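Local coordinates for inosine-uridine preferring nucleoside hydrolase family protein (Bacillus anthracis, PDB 2C40), which belongs to the inosine-uridine preferring nucleoside hydrolase family and holds a calcium ion and alpha-D-ribofuranose in a shared pocket, at residues L193-S198 with V288-D293; K256-K261 with H296-D301. All coordinates share one frame; numbering follows the deposited sequence.

Contact 1. Residues L193-S198 with V288-D293; sequences LITLES and VHVVYD
Leu193 of strand 191-194 and Val290 of strand 286-292 pair in parallel within the mixed sheet, the backbone of Leu193 bonding to His289 and Val291, the residues either side of Val290. Leu193 N donates to His289 O at 2.9 Å, meeting that oxygen from above the carbonyl plane, while Val291 N reaches Leu193 O almost head-on (C=O...N angle 169°). Past Ile194 the first strand turns away, and Ser198 OG takes over by donating to Val291 O at 2.7 Å. On the Val290 face, Leu193 CG meets Val288 CG1 at 3.6 Å, and the side chains of Thr195 and Val290 cross at about a right angle, CG2 against CG1 at 3.8 Å. On the Val291 face, Ile194 and Val291 lie side by side, CD1 against CG2, with Phe253 and Leu249 of helix 246-255 packed over them; the Ile194 side chain is about 9 Å from the bound alpha-D-ribofuranose. Thr195 steadies the serine: its OG1, held between backbone N and carbonyl carbon (chi1 67°), donates to Ser198 OG at 2.8 Å, and Thr195 N does likewise. This buried hydroxyl accepts two bonds and gives one, which should fix its rotation, and a side chain continues the pairing where the backbone has turned off.

Contact 2. Residues K256-K261 with H296-D301; sequences KADLAK and HDRFFD
Bends at chi2 (-130°) and chi3 (-87°) carry the Arg298 side chain from helix 296-308 across to the turn at 256-261, and Leu259, with CG anti to its carbonyl carbon, extends its two methyl groups the other way. Leu259 CD2 presses on the root of the arginine, 3.5 Å from Arg298 CB, and approaches the guanidinium obliquely. The second methyl, CD1, comes to the edge of the Phe299 ring, near the ring plane and 4.3 Å from CD2 of that phenylalanine. Phe299 then runs on against Val248, Leu249 and Ala252 of helix 246-255, and Leu259 touches Ala252 too, so leucine and ring share one apolar patch on that helix. The turn itself follows directly on helix 246-255: Lys256 leaves helical geometry, and a short 3-10 segment at 257-259 leads on to strand 261-269 of the mixed sheet. Leu259 N bonds back to Lys256 O at 3.1 Å inside this turn. The contact therefore joins a helix-to-strand connection to the first turn of the C-terminal helix, where Asn295 OD1, just before the helix, accepts a hydrogen bond from Arg298 N. On the solvent side, where Asp258 and Arg298 are exposed, the guanidinium lies beside Asp258 without a hydrogen bond: NH2 is 3.1 Å from the carbonyl O of Asp258, but the angle is poor. Asp258 OD2 stands 4.1 Å from Arg298 NH1, beyond a salt bridge, the carboxylate and guanidinium planes being turned 45° apart. Lys256 crosses the arginine at about a right angle, its CD near Arg298 NH1 and its NZ 4.5 Å from that nitrogen; the Asp258 carboxylate nearby would probably moderate this concentration of positive charge.

How the contacts relate
From the N terminus, segment 193-198 comes first, the end of strand 191-194 and the turn after it; contact 1 closes the long excursion from there to strand 286-292, taking in helices 206-214, 219-229 and 246-255. Segment 256-261 lies inside that excursion, and contact 2 closes a second loop, containing strands 261-269, 279-281 and 286-292, at helix 296-308. The segments alternate, so the two loops cross rather than nest. They meet where 288-293 borders 256-261: Tyr292 O probably accepts a hydrogen bond from Lys261 N, and Val291 packs on Ala260. Together contacts 1 and 2 tie the parallel part of the sheet, its antiparallel edge and the C-terminal helix.

Contact 1. Residues L193-S198 with V288-D293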
ATOM      1  N   LEU A 193     -17.597   4.666  24.248  1.00 43.72           N
ATOM      2  CA  LEU A 193     -17.434   3.629  23.202  1.00 43.81           C
ATOM      3  C   LEU A 193     -17.721   4.191  21.827  1.00 42.78           C
ATOM      4  O   LEU A 193     -18.834   4.667  21.581  1.00 41.89           O
ATOM      5  CB  LEU A 193     -18.469   2.507  23.312  1.00 43.94           C
ATOM      6  CG  LEU A 193     -18.130   1.144  23.856  1.00 46.82           C
ATOM      7  CD1 LEU A 193     -19.192   0.133  23.441  1.00 47.41           C
ATOM      8  CD2 LEU A 193     -16.733   0.699  23.440  1.00 45.68           C
ATOM      9  N   ILE A 194     -16.727   4.108  20.944  1.00 41.63           N
ATOM     10  CA  ILE A 194     -16.979   4.227  19.494  1.00 42.10           C
ATOM     11  C   ILE A 194     -17.107   2.780  18.927  1.00 41.80           C
ATOM     12  O   ILE A 194     -16.120   2.050  18.756  1.00 41.63           O
ATOM     13  CB  ILE A 194     -15.913   5.090  18.781  1.00 41.27           C
ATOM     14  CG1 ILE A 194     -16.046   6.550  19.196  1.00 40.86           C
ATOM     15  CG2 ILE A 194     -16.037   5.007  17.267  1.00 43.05           C
ATOM     16  CD1 ILE A 194     -15.579   6.873  20.606  1.00 37.18           C
ATOM     17  N   THR A 195     -18.350   2.366  18.724  1.00 42.27           N
ATOM     18  CA  THR A 195     -18.685   1.054  18.172  1.00 42.06           C
ATOM     19  C   THR A 195     -18.555   1.047  16.649  1.00 43.36           C
ATOM     20  O   THR A 195     -18.483   2.114  16.022  1.00 44.28           O
ATOM     21  CB  THR A 195     -20.108   0.664  18.554  1.00 41.00           C
ATOM     22  OG1 THR A 195     -21.049   1.553  17.894  1.00 43.24           O
ATOM     23  CG2 THR A 195     -20.289   0.694  20.106  1.00 38.14           C
ATOM     24  N   LEU A 196     -18.584  -0.136  16.034  1.00 43.08           N
ATOM     25  CA  LEU A 196     -18.717  -0.198  14.589  1.00 43.33           C
ATOM     26  C   LEU A 196     -19.827   0.708  14.024  1.00 44.20           C
ATOM     27  O   LEU A 196     -19.583   1.376  12.992  1.00 44.96           O
ATOM     28  CB  LEU A 196     -18.912  -1.628  14.111  1.00 43.46           C
ATOM     29  CG  LEU A 196     -17.728  -2.591  14.387  1.00 43.19           C
ATOM     30  CD1 LEU A 196     -18.117  -4.038  14.032  1.00 44.42           C
ATOM     31  CD2 LEU A 196     -16.440  -2.192  13.634  1.00 42.99           C
ATOM     32  N   GLU A 197     -21.011   0.732  14.668  1.00 44.36           N
ATOM     33  CA  GLU A 197     -22.206   1.469  14.179  1.00 44.83           C
ATOM     34  C   GLU A 197     -22.042   2.980  14.299  1.00 44.30           C
ATOM     35  O   GLU A 197     -22.706   3.725  13.586  1.00 42.44           O
ATOM     36  CB  GLU A 197     -23.482   1.252  15.031  1.00 46.39           C
ATOM     37  CG  GLU A 197     -23.911  -0.127  15.354  1.00 50.01           C
ATOM     38  CD  GLU A 197     -23.146  -0.717  16.514  1.00 48.66           C
ATOM     39  OE1 GLU A 197     -23.662  -0.752  17.646  1.00 52.08           O
ATOM     40  OE2 GLU A 197     -22.041  -1.156  16.248  1.00 46.79           O
ATOM     41  N   SER A 198     -21.265   3.401  15.309  1.00 43.92           N
ATOM     42  CA  SER A 198     -21.081   4.802  15.686  1.00 44.22           C
ATOM     43  C   SER A 198     -20.705   5.651  14.485  1.00 45.85           C
ATOM     44  O   SER A 198     -20.975   6.839  14.417  1.00 45.85           O
ATOM     45  CB  SER A 198     -19.963   4.895  16.755  1.00 43.80           C
ATOM     46  OG  SER A 198     -20.391   4.317  17.987  1.00 41.69           O
ATOM     47  N   VAL A 288     -22.040   2.280  29.726  1.00 43.64           N
ATOM     48  CA  VAL A 288     -21.159   2.595  28.646  1.00 44.43           C
ATOM     49  C   VAL A 288     -21.876   3.672  27.831  1.00 43.92           C
ATOM     50  O   VAL A 288     -23.069   3.591  27.585  1.00 43.64           O
ATOM     51  CB  VAL A 288     -20.783   1.275  27.875  1.00 44.85           C
ATOM     52  CG1 VAL A 288     -20.575   1.479  26.509  1.00 45.17           C
ATOM     53  CG2 VAL A 288     -19.517   0.648  28.476  1.00 46.78           C
ATOM     54  N   HIS A 289     -21.119   4.687  27.436  1.00 43.84           N
ATOM     55  CA  HIS A 289     -21.609   5.850  26.697  1.00 42.98           C
ATOM     56  C   HIS A 289     -21.262   5.703  25.214  1.00 42.31           C
ATOM     57  O   HIS A 289     -20.158   5.953  24.776  1.00 41.93           O
ATOM     58  CB  HIS A 289     -20.992   7.113  27.313  1.00 43.25           C
ATOM     59  CG  HIS A 289     -21.136   7.173  28.805  1.00 44.90           C
ATOM     60  ND1 HIS A 289     -22.344   7.395  29.427  1.00 47.07           N
ATOM     61  CD2 HIS A 289     -20.230   7.000  29.796  1.00 47.08           C
ATOM     62  CE1 HIS A 289     -22.174   7.369  30.736  1.00 47.68           C
ATOM     63  NE2 HIS A 289     -20.901   7.124  30.984  1.00 46.96           N
ATOM     64  N   VAL A 290     -22.250   5.280  24.452  1.00 42.05           N
ATOM     65  CA  VAL A 290     -22.085   4.863  23.093  1.00 41.74           C
ATOM     66  C   VAL A 290     -22.288   6.029  22.121  1.00 41.25           C
ATOM     67  O   VAL A 290     -23.330   6.680  22.107  1.00 40.42           O
ATOM     68  CB  VAL A 290     -23.068   3.687  22.755  1.00 41.60           C
ATOM     69  CG1 VAL A 290     -22.900   3.250  21.301  1.00 42.22           C
ATOM     70  CG2 VAL A 290     -22.811   2.491  23.664  1.00 42.73           C
ATOM     71  N   VAL A 291     -21.288   6.271  21.285  1.00 41.01           N
ATOM     72  CA  VAL A 291     -21.340   7.405  20.391  1.00 41.18           C
ATOM     73  C   VAL A 291     -22.334   7.089  19.271  1.00 41.86           C
ATOM     74  O   VAL A 291     -22.415   5.943  18.810  1.00 42.86           O
ATOM     75  CB  VAL A 291     -19.957   7.735  19.856  1.00 40.79           C
ATOM     76  CG1 VAL A 291     -20.002   8.755  18.693  1.00 41.76           C
ATOM     77  CG2 VAL A 291     -19.096   8.250  20.999  1.00 41.14           C
ATOM     78  N   TYR A 292     -23.115   8.089  18.870  1.00 41.69           N
ATOM     79  CA  TYR A 292     -23.920   8.006  17.662  1.00 41.14           C
ATOM     80  C   TYR A 292     -24.148   9.394  17.059  1.00 41.36           C
ATOM     81  O   TYR A 292     -23.776  10.414  17.638  1.00 40.91           O
ATOM     82  CB  TYR A 292     -25.237   7.297  17.953  1.00 40.74           C
ATOM     83  CG  TYR A 292     -26.198   8.096  18.784  1.00 39.46           C
ATOM     84  CD1 TYR A 292     -25.966   8.292  20.124  1.00 39.27           C
ATOM     85  CD2 TYR A 292     -27.333   8.652  18.217  1.00 39.31           C
ATOM     86  CE1 TYR A 292     -26.866   9.039  20.918  1.00 40.59           C
ATOM     87  CE2 TYR A 292     -28.256   9.421  19.002  1.00 41.42           C
ATOM     88  CZ  TYR A 292     -27.998   9.602  20.353  1.00 39.89           C
ATOM     89  OH  TYR A 292     -28.861  10.311  21.157  1.00 41.35           O
ATOM     90  N   ASP A 293     -24.754   9.404  15.882  1.00 41.56           N
ATOM     91  CA  ASP A 293     -25.205  10.618  15.225  1.00 41.96           C
ATOM     92  C   ASP A 293     -24.071  11.605  15.103  1.00 41.84           C
ATOM     93  O   ASP A 293     -24.161  12.742  15.582  1.00 41.92           O
ATOM     94  CB  ASP A 293     -26.414  11.230  15.927  1.00 42.38           C
ATOM     95  CG  ASP A 293     -27.078  12.316  15.099  1.00 44.69           C
ATOM     96  OD1 ASP A 293     -26.868  12.303  13.873  1.00 46.93           O
ATOM     97  OD2 ASP A 293     -27.808  13.179  15.656  1.00 44.87           O
TER

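Contact 2. Residues K256-K261 with H296-D301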
ATOM      1  N   LYS A 256     -13.004  16.796  20.294  1.00 43.47           N
ATOM      2  CA  LYS A 256     -14.212  17.570  20.021  1.00 44.36           C
ATOM      3  C   LYS A 256     -15.455  16.739  20.281  1.00 44.46           C
ATOM      4  O   LYS A 256     -16.120  16.302  19.371  1.00 44.66           O
ATOM      5  CB  LYS A 256     -14.222  18.087  18.587  1.00 43.94           C
ATOM      6  CG  LYS A 256     -15.234  19.166  18.373  1.00 46.00           C
ATOM      7  CD  LYS A 256     -15.103  19.805  17.011  1.00 49.16           C
ATOM      8  CE  LYS A 256     -14.313  21.100  17.070  1.00 51.58           C
ATOM      9  NZ  LYS A 256     -14.381  21.815  15.761  1.00 55.43           N
ATOM     10  N   ALA A 257     -15.768  16.549  21.553  1.00 45.27           N
ATOM     11  CA  ALA A 257     -16.888  15.690  21.988  1.00 45.25           C
ATOM     12  C   ALA A 257     -18.214  16.064  21.306  1.00 45.30           C
ATOM     13  O   ALA A 257     -19.068  15.195  21.075  1.00 45.55           O
ATOM     14  CB  ALA A 257     -17.044  15.789  23.486  1.00 45.66           C
ATOM     15  N   ASP A 258     -18.343  17.353  20.983  1.00 44.64           N
ATOM     16  CA  ASP A 258     -19.523  17.952  20.367  1.00 45.23           C
ATOM     17  C   ASP A 258     -19.868  17.536  18.918  1.00 44.73           C
ATOM     18  O   ASP A 258     -20.908  17.970  18.386  1.00 44.33           O
ATOM     19  CB  ASP A 258     -19.437  19.516  20.443  1.00 46.66           C
ATOM     20  CG  ASP A 258     -17.974  20.083  20.709  1.00 50.21           C
ATOM     21  OD1 ASP A 258     -17.233  19.526  21.590  1.00 53.46           O
ATOM     22  OD2 ASP A 258     -17.596  21.140  20.093  1.00 50.33           O
ATOM     23  N   LEU A 259     -19.006  16.739  18.291  1.00 44.26           N
ATOM     24  CA  LEU A 259     -19.238  16.171  16.959  1.00 44.52           C
ATOM     25  C   LEU A 259     -20.325  15.106  16.945  1.00 44.39           C
ATOM     26  O   LEU A 259     -20.974  14.892  15.930  1.00 45.73           O
ATOM     27  CB  LEU A 259     -17.936  15.557  16.413  1.00 44.43           C
ATOM     28  CG  LEU A 259     -16.834  16.565  16.102  1.00 44.82           C
ATOM     29  CD1 LEU A 259     -15.541  15.879  15.732  1.00 45.90           C
ATOM     30  CD2 LEU A 259     -17.281  17.499  15.006  1.00 45.04           C
ATOM     31  N   ALA A 260     -20.512  14.410  18.051  1.00 44.04           N
ATOM     32  CA  ALA A 260     -21.468  13.333  18.106  1.00 43.34           C
ATOM     33  C   ALA A 260     -22.315  13.456  19.366  1.00 43.55           C
ATOM     34  O   ALA A 260     -22.200  14.432  20.125  1.00 43.03           O
ATOM     35  CB  ALA A 260     -20.745  12.013  18.075  1.00 44.17           C
ATOM     36  N   LYS A 261     -23.231  12.509  19.518  1.00 43.11           N
ATOM     37  CA  LYS A 261     -24.026  12.358  20.714  1.00 42.92           C
ATOM     38  C   LYS A 261     -23.599  11.076  21.379  1.00 43.01           C
ATOM     39  O   LYS A 261     -22.855  10.303  20.824  1.00 42.85           O
ATOM     40  CB  LYS A 261     -25.499  12.283  20.360  1.00 42.73           C
ATOM     41  CG  LYS A 261     -26.123  13.633  20.051  1.00 43.54           C
ATOM     42  CD  LYS A 261     -26.821  13.547  18.724  1.00 46.16           C
ATOM     43  CE  LYS A 261     -27.702  14.731  18.423  1.00 44.47           C
ATOM     44  NZ  LYS A 261     -28.990  14.404  19.017  1.00 45.65           N
ATOM     45  N   HIS A 296     -21.464  14.681  10.014  1.00 42.04           N
ATOM     46  CA  HIS A 296     -20.640  14.381   8.853  1.00 41.68           C
ATOM     47  C   HIS A 296     -19.732  15.569   8.541  1.00 41.01           C
ATOM     48  O   HIS A 296     -18.528  15.470   8.649  1.00 39.54           O
ATOM     49  CB  HIS A 296     -21.538  14.055   7.631  1.00 41.81           C
ATOM     50  CG  HIS A 296     -20.778  13.937   6.342  1.00 42.12           C
ATOM     51  ND1 HIS A 296     -20.025  12.829   6.021  1.00 43.66           N
ATOM     52  CD2 HIS A 296     -20.627  14.801   5.311  1.00 41.41           C
ATOM     53  CE1 HIS A 296     -19.437  13.013   4.853  1.00 40.38           C
ATOM     54  NE2 HIS A 296     -19.779  14.205   4.405  1.00 45.40           N
ATOM     55  N   ASP A 297     -20.353  16.704   8.216  1.00 40.76           N
ATOM     56  CA  ASP A 297     -19.646  17.889   7.730  1.00 41.51           C
ATOM     57  C   ASP A 297     -18.645  18.408   8.764  1.00 41.85           C
ATOM     58  O   ASP A 297     -17.533  18.742   8.431  1.00 41.88           O
ATOM     59  CB  ASP A 297     -20.633  19.012   7.303  1.00 40.22           C
ATOM     60  CG  ASP A 297     -21.429  18.658   6.047  1.00 39.97           C
ATOM     61  OD1 ASP A 297     -21.105  17.659   5.411  1.00 40.52           O
ATOM     62  OD2 ASP A 297     -22.390  19.368   5.669  1.00 38.84           O
ATOM     63  N   ARG A 298     -19.053  18.486  10.019  1.00 42.78           N
ATOM     64  CA  ARG A 298     -18.132  18.941  11.060  1.00 43.46           C
ATOM     65  C   ARG A 298     -16.982  17.987  11.265  1.00 42.95           C
ATOM     66  O   ARG A 298     -15.851  18.407  11.454  1.00 42.87           O
ATOM     67  CB  ARG A 298     -18.870  19.147  12.357  1.00 43.98           C
ATOM     68  CG  ARG A 298     -19.848  20.311  12.258  1.00 46.23           C
ATOM     69  CD  ARG A 298     -19.656  21.255  13.418  1.00 50.61           C
ATOM     70  NE  ARG A 298     -20.445  20.849  14.559  1.00 52.66           N
ATOM     71  CZ  ARG A 298     -20.079  20.933  15.842  1.00 54.69           C
ATOM     72  NH1 ARG A 298     -18.872  21.350  16.224  1.00 54.71           N
ATOM     73  NH2 ARG A 298     -20.956  20.568  16.763  1.00 54.40           N
ATOM     74  N   PHE A 299     -17.266  16.699  11.232  1.00 42.81           N
ATOM     75  CA  PHE A 299     -16.201  15.681  11.422  1.00 42.53           C
ATOM     76  C   PHE A 299     -15.137  15.837  10.346  1.00 42.02           C
ATOM     77  O   PHE A 299     -13.956  16.025  10.629  1.00 42.91           O
ATOM     78  CB  PHE A 299     -16.791  14.265  11.412  1.00 42.60           C
ATOM     79  CG  PHE A 299     -15.765  13.197  11.458  1.00 43.50           C
ATOM     80  CD1 PHE A 299     -15.610  12.306  10.385  1.00 42.09           C
ATOM     81  CD2 PHE A 299     -14.905  13.111  12.545  1.00 43.04           C
ATOM     82  CE1 PHE A 299     -14.667  11.314  10.435  1.00 44.57           C
ATOM     83  CE2 PHE A 299     -13.916  12.128  12.595  1.00 44.29           C
ATOM     84  CZ  PHE A 299     -13.782  11.238  11.550  1.00 46.00           C
ATOM     85  N   PHE A 300     -15.551  15.784   9.103  1.00 41.39           N
ATOM     86  CA  PHE A 300     -14.601  15.899   8.005  1.00 41.47           C
ATOM     87  C   PHE A 300     -13.965  17.269   7.901  1.00 41.22           C
ATOM     88  O   PHE A 300     -12.806  17.349   7.557  1.00 40.37           O
ATOM     89  CB  PHE A 300     -15.248  15.475   6.674  1.00 41.46           C
ATOM     90  CG  PHE A 300     -15.465  14.012   6.588  1.00 41.63           C
ATOM     91  CD1 PHE A 300     -16.748  13.464   6.642  1.00 43.55           C
ATOM     92  CD2 PHE A 300     -14.381  13.171   6.530  1.00 40.82           C
ATOM     93  CE1 PHE A 300     -16.933  12.078   6.581  1.00 43.98           C
ATOM     94  CE2 PHE A 300     -14.548  11.798   6.474  1.00 43.71           C
ATOM     95  CZ  PHE A 300     -15.820  11.240   6.504  1.00 42.79           C
ATOM     96  N   ASP A 301     -14.693  18.341   8.214  1.00 40.96           N
ATOM     97  CA  ASP A 301     -14.070  19.678   8.256  1.00 41.10           C
ATOM     98  C   ASP A 301     -13.003  19.761   9.369  1.00 40.89           C
ATOM     99  O   ASP A 301     -11.958  20.368   9.227  1.00 40.39           O
ATOM    100  CB  ASP A 301     -15.122  20.753   8.476  1.00 40.76           C
ATOM    101  CG  ASP A 301     -14.533  22.129   8.478  1.00 40.90           C
ATOM    102  OD1 ASP A 301     -14.102  22.597   7.401  1.00 41.30           O
ATOM    103  OD2 ASP A 301     -14.512  22.763   9.557  1.00 42.47           O
TER